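Local coordinates for protein RTX toxin RtxA (Vibrio vulnificus MO6-24/O, PDB 6IMP) that forms an alpha/beta hydrolase effector domain of a MARTX toxin and is probably a hydrolase, at residues Met207-Met210 and Thr211-Ile214; Ser28-Pro31 and Leu32-Phe35. One frame throughout, in Å; residues are numbered along the deposited sequence.

Overall arrangement
From the N terminus, interaction 2 comes first: residues 28-35 lead out of a loop into helix 31-41. Far along the chain, after strand 200-204 of the central sheet, residues 207-214 of interaction 1 do the same for helix 210-216. Each contact closes only a single helical turn, so the two follow in series and neither nest nor cross. Both place a serine at the N-cap. The centres of interactions 1 and 2 lie about 21 Å apart and their nearest atoms about 9 Å, without touching; the link between them is helix 31-41, whose Leu40 and Glu39 meet Met210 and Ile214. Interaction 2 lies at the surface, interaction 1 is buried.

Interaction 1 (Met207-Met210 and Thr211-Ile214); sequences MPSM and TKAI
Ser209 and Thr211 join their hydroxyls, OG to OG1 at 3.0 Å, in a hydrogen bond that either could donate, at the start of helix 210-216. Ser209 is the N-cap, a place suited to serine because its short side chain can turn back over the first helical turn. With chi1 at 84°, OG lies between its own backbone N and carbonyl carbon, 3.0 Å from Lys212 N. Main-chain bonds close the turn: Ala213 N donates to Ser209 O at 3.0 Å, and Ile214 N to Met210 O at 2.7 Å.

Apolar groups pack around this turn, which follows strand 200-204 of the alpha/beta hydrolase sheet. Met207, backbone-bonded to Ser178 of a probable nucleophile elbow, bends at chi3 and brings its CE methyl to within 3.8 Å of Ala213 CB, a methyl small enough to admit the thioether beside the helix. Met210 CG lies 3.5 Å from Ile214 CD1, the two chains slanting across each other one turn apart, and Phe237 adjoins both methionines. Pro208 CG rests on Lys212 CB at 3.9 Å, while the lysine's amino group turns outward to a salt bridge with Glu264 of helix 260-274. The hydroxyl and main-chain bonds are consistent with a defined helix start, while the methionines, Ala213 and Ile214 make its buried apolar side.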
loop_
_atom_site.group_PDB
_atom_site.type_symbol
_atom_site.label_atom_id
_atom_site.label_comp_id
_atom_site.label_asym_id
_atom_site.label_seq_id
_atom_site.Cartn_x
_atom_site.Cartn_y
_atom_site.Cartn_z
ATOM N N MET A 207 2.091 3.753 -8.126
ATOM C CA MET A 207 2.096 5.178 -8.441
ATOM C C MET A 207 3.555 5.574 -8.424
ATOM O O MET A 207 4.187 5.487 -7.379
ATOM C CB MET A 207 1.361 5.938 -7.343
ATOM C CG MET A 207 1.687 7.413 -7.262
ATOM S SD MET A 207 0.905 8.174 -5.837
ATOM C CE MET A 207 -0.820 8.141 -6.316
ATOM N N PRO A 208 4.118 5.977 -9.576
ATOM C CA PRO A 208 5.551 6.229 -9.522
ATOM C C PRO A 208 5.852 7.531 -8.851
ATOM O O PRO A 208 6.936 7.718 -8.318
ATOM C CB PRO A 208 5.929 6.320 -10.985
ATOM C CG PRO A 208 4.733 6.955 -11.610
ATOM C CD PRO A 208 3.562 6.306 -10.907
ATOM N N SER A 209 4.879 8.426 -8.915
ATOM C CA SER A 209 4.929 9.735 -8.305
ATOM C C SER A 209 3.487 10.216 -8.355
ATOM O O SER A 209 2.729 9.837 -9.239
ATOM C CB SER A 209 5.864 10.673 -9.088
ATOM O OG SER A 209 5.204 11.278 -10.191
ATOM N N MET A 210 3.099 11.038 -7.413
ATOM C CA MET A 210 1.761 11.592 -7.442
ATOM C C MET A 210 1.520 12.481 -8.657
ATOM O O MET A 210 0.409 12.533 -9.184
ATOM C CB MET A 210 1.527 12.384 -6.181
ATOM C CG MET A 210 0.201 13.111 -6.159
ATOM S SD MET A 210 -1.142 11.953 -5.973
ATOM C CE MET A 210 -0.896 11.489 -4.264
ATOM N N THR A 211 2.556 13.196 -9.087
ATOM C CA THR A 211 2.422 14.152 -10.193
ATOM C C THR A 211 2.065 13.369 -11.464
ATOM O O THR A 211 1.085 13.668 -12.158
ATOM C CB THR A 211 3.726 14.963 -10.403
ATOM O OG1 THR A 211 4.749 14.119 -10.948
ATOM C CG2 THR A 211 4.225 15.551 -9.079
ATOM N N LYS A 212 2.812 12.290 -11.674
ATOM C CA LYS A 212 2.652 11.422 -12.832
ATOM C C LYS A 212 1.366 10.607 -12.757
ATOM O O LYS A 212 0.809 10.212 -13.780
ATOM C CB LYS A 212 3.875 10.517 -12.967
ATOM C CG LYS A 212 5.112 11.299 -13.401
ATOM C CD LYS A 212 6.397 10.484 -13.324
ATOM C CE LYS A 212 7.191 10.533 -14.628
ATOM N NZ LYS A 212 7.675 9.176 -15.021
ATOM N N ALA A 213 0.881 10.388 -11.544
ATOM C CA ALA A 213 -0.431 9.802 -11.343
ATOM C C ALA A 213 -1.544 10.796 -11.649
ATOM O O ALA A 213 -2.553 10.428 -12.251
ATOM C CB ALA A 213 -0.558 9.292 -9.921
ATOM N N ILE A 214 -1.375 12.039 -11.196
ATOM C CA ILE A 214 -2.340 13.107 -11.465
ATOM C C ILE A 214 -2.400 13.369 -12.972
ATOM O O ILE A 214 -3.487 13.486 -13.549
ATOM C CB ILE A 214 -1.984 14.403 -10.684
ATOM C CG1 ILE A 214 -2.420 14.251 -9.216
ATOM C CG2 ILE A 214 -2.669 15.632 -11.294
ATOM C CD1 ILE A 214 -1.736 15.188 -8.250
#

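Interaction 2 (Ser28-Pro31 and Leu32-Phe35); sequences SLSP and LTRF
The first turn of helix 31-41 begins at Ser30, its N-cap, whose carbonyl O accepts the first regular helical bond: Arg34 N donates to Ser30 O at 3.0 Å, with an N-H...O angle of 163°, and approaches nearly in line with the C=O bond. One residue on, Phe35 N reaches Pro31 O at 3.2 Å, which continues the same i to i+4 pattern. The side chain of Ser30 turns the other way from its carbonyl, into the turn: with chi1 at 85° its OG is swung toward Thr33, the residue three places on. The hydroxyls of Ser30 and Thr33 are probably hydrogen-bonded, and either could donate, but the place of Thr33 OG1 is not sure in the model. Serine suits an N-cap because its short hydroxyl side chain can bend back over the exposed end of the helix.

This is a serine N-cap followed by proline at the first helical position. Proline suits that site: its ring holds phi at -56°, a helical value, and its missing N-H costs nothing where the helix has no earlier carbonyl to bind.

Arg34 folds its side chain back along the start of the helix, its aliphatic part against the backbone. Its CB lies 3.4 Å from Pro31 O and its CG 3.6 Å from Ser30 O. A bend at chi3 then carries NE to 3.9 Å from Pro31 CA, which sits at the edge of the guanidinium, near its plane.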
loop_
_atom_site.group_PDB
_atom_site.type_symbol
_atom_site.label_atom_id
_atom_site.label_comp_id
_atom_site.label_asym_id
_atom_site.label_seq_id
_atom_site.Cartn_x
_atom_site.Cartn_y
_atom_site.Cartn_z
ATOM N N SER A 28 -11.835 18.615 9.687
ATOM C CA SER A 28 -12.385 19.463 8.619
ATOM C C SER A 28 -11.748 20.861 8.684
ATOM O O SER A 28 -11.824 21.554 9.705
ATOM C CB SER A 28 -13.919 19.515 8.695
ATOM O OG SER A 28 -14.383 20.517 9.582
ATOM N N LEU A 29 -11.152 21.269 7.569
ATOM C CA LEU A 29 -9.791 21.789 7.592
ATOM C C LEU A 29 -9.659 23.193 6.978
ATOM O O LEU A 29 -9.681 24.194 7.697
ATOM C CB LEU A 29 -8.864 20.770 6.914
ATOM C CG LEU A 29 -7.365 21.054 7.011
ATOM C CD1 LEU A 29 -6.561 19.767 7.046
ATOM C CD2 LEU A 29 -6.895 21.917 5.863
ATOM N N SER A 30 -9.471 23.251 5.660
ATOM C CA SER A 30 -9.533 24.496 4.900
ATOM C C SER A 30 -10.067 24.142 3.526
ATOM O O SER A 30 -9.819 23.041 3.038
ATOM C CB SER A 30 -8.151 25.145 4.768
ATOM O OG SER A 30 -7.432 24.617 3.666
ATOM N N PRO A 31 -10.770 25.079 2.872
ATOM C CA PRO A 31 -11.485 24.698 1.653
ATOM C C PRO A 31 -10.608 24.067 0.570
ATOM O O PRO A 31 -11.073 23.192 -0.165
ATOM C CB PRO A 31 -12.039 26.035 1.140
ATOM C CG PRO A 31 -12.070 26.911 2.335
ATOM C CD PRO A 31 -10.829 26.533 3.085
ATOM N N LEU A 32 -9.371 24.538 0.444
ATOM C CA LEU A 32 -8.521 24.102 -0.657
ATOM C C LEU A 32 -7.857 22.757 -0.401
ATOM O O LEU A 32 -7.719 21.948 -1.316
ATOM C CB LEU A 32 -7.455 25.144 -0.994
ATOM C CG LEU A 32 -7.398 25.443 -2.497
ATOM C CD1 LEU A 32 -8.608 26.271 -2.916
ATOM C CD2 LEU A 32 -6.117 26.155 -2.868
ATOM N N THR A 33 -7.411 22.525 0.825
ATOM C CA THR A 33 -6.858 21.229 1.173
ATOM C C THR A 33 -7.963 20.167 1.192
ATOM O O THR A 33 -7.684 19.002 0.949
ATOM C CB THR A 33 -6.096 21.264 2.500
ATOM O OG1 THR A 33 -6.838 22.036 3.436
ATOM C CG2 THR A 33 -4.723 21.905 2.312
ATOM N N ARG A 34 -9.214 20.575 1.420
ATOM C CA ARG A 34 -10.378 19.705 1.143
ATOM C C ARG A 34 -10.462 19.313 -0.348
ATOM O O ARG A 34 -10.652 18.142 -0.676
ATOM C CB ARG A 34 -11.701 20.359 1.600
ATOM C CG ARG A 34 -12.030 20.166 3.085
ATOM C CD ARG A 34 -13.492 20.493 3.403
ATOM N NE ARG A 34 -13.805 21.912 3.200
ATOM C CZ ARG A 34 -15.026 22.447 3.261
ATOM N NH1 ARG A 34 -15.184 23.749 3.050
ATOM N NH2 ARG A 34 -16.093 21.693 3.526
ATOM N N PHE A 35 -10.327 20.296 -1.236
ATOM C CA PHE A 35 -10.206 20.037 -2.685
ATOM C C PHE A 35 -9.050 19.079 -2.975
ATOM O O PHE A 35 -9.231 18.045 -3.614
ATOM C CB PHE A 35 -10.031 21.363 -3.474
ATOM C CG PHE A 35 -9.241 21.230 -4.764
ATOM C CD1 PHE A 35 -9.662 20.382 -5.766
ATOM C CD2 PHE A 35 -8.130 22.009 -4.987
ATOM C CE1 PHE A 35 -8.951 20.261 -6.943
ATOM C CE2 PHE A 35 -7.424 21.910 -6.168
ATOM C CZ PHE A 35 -7.829 21.023 -7.144
#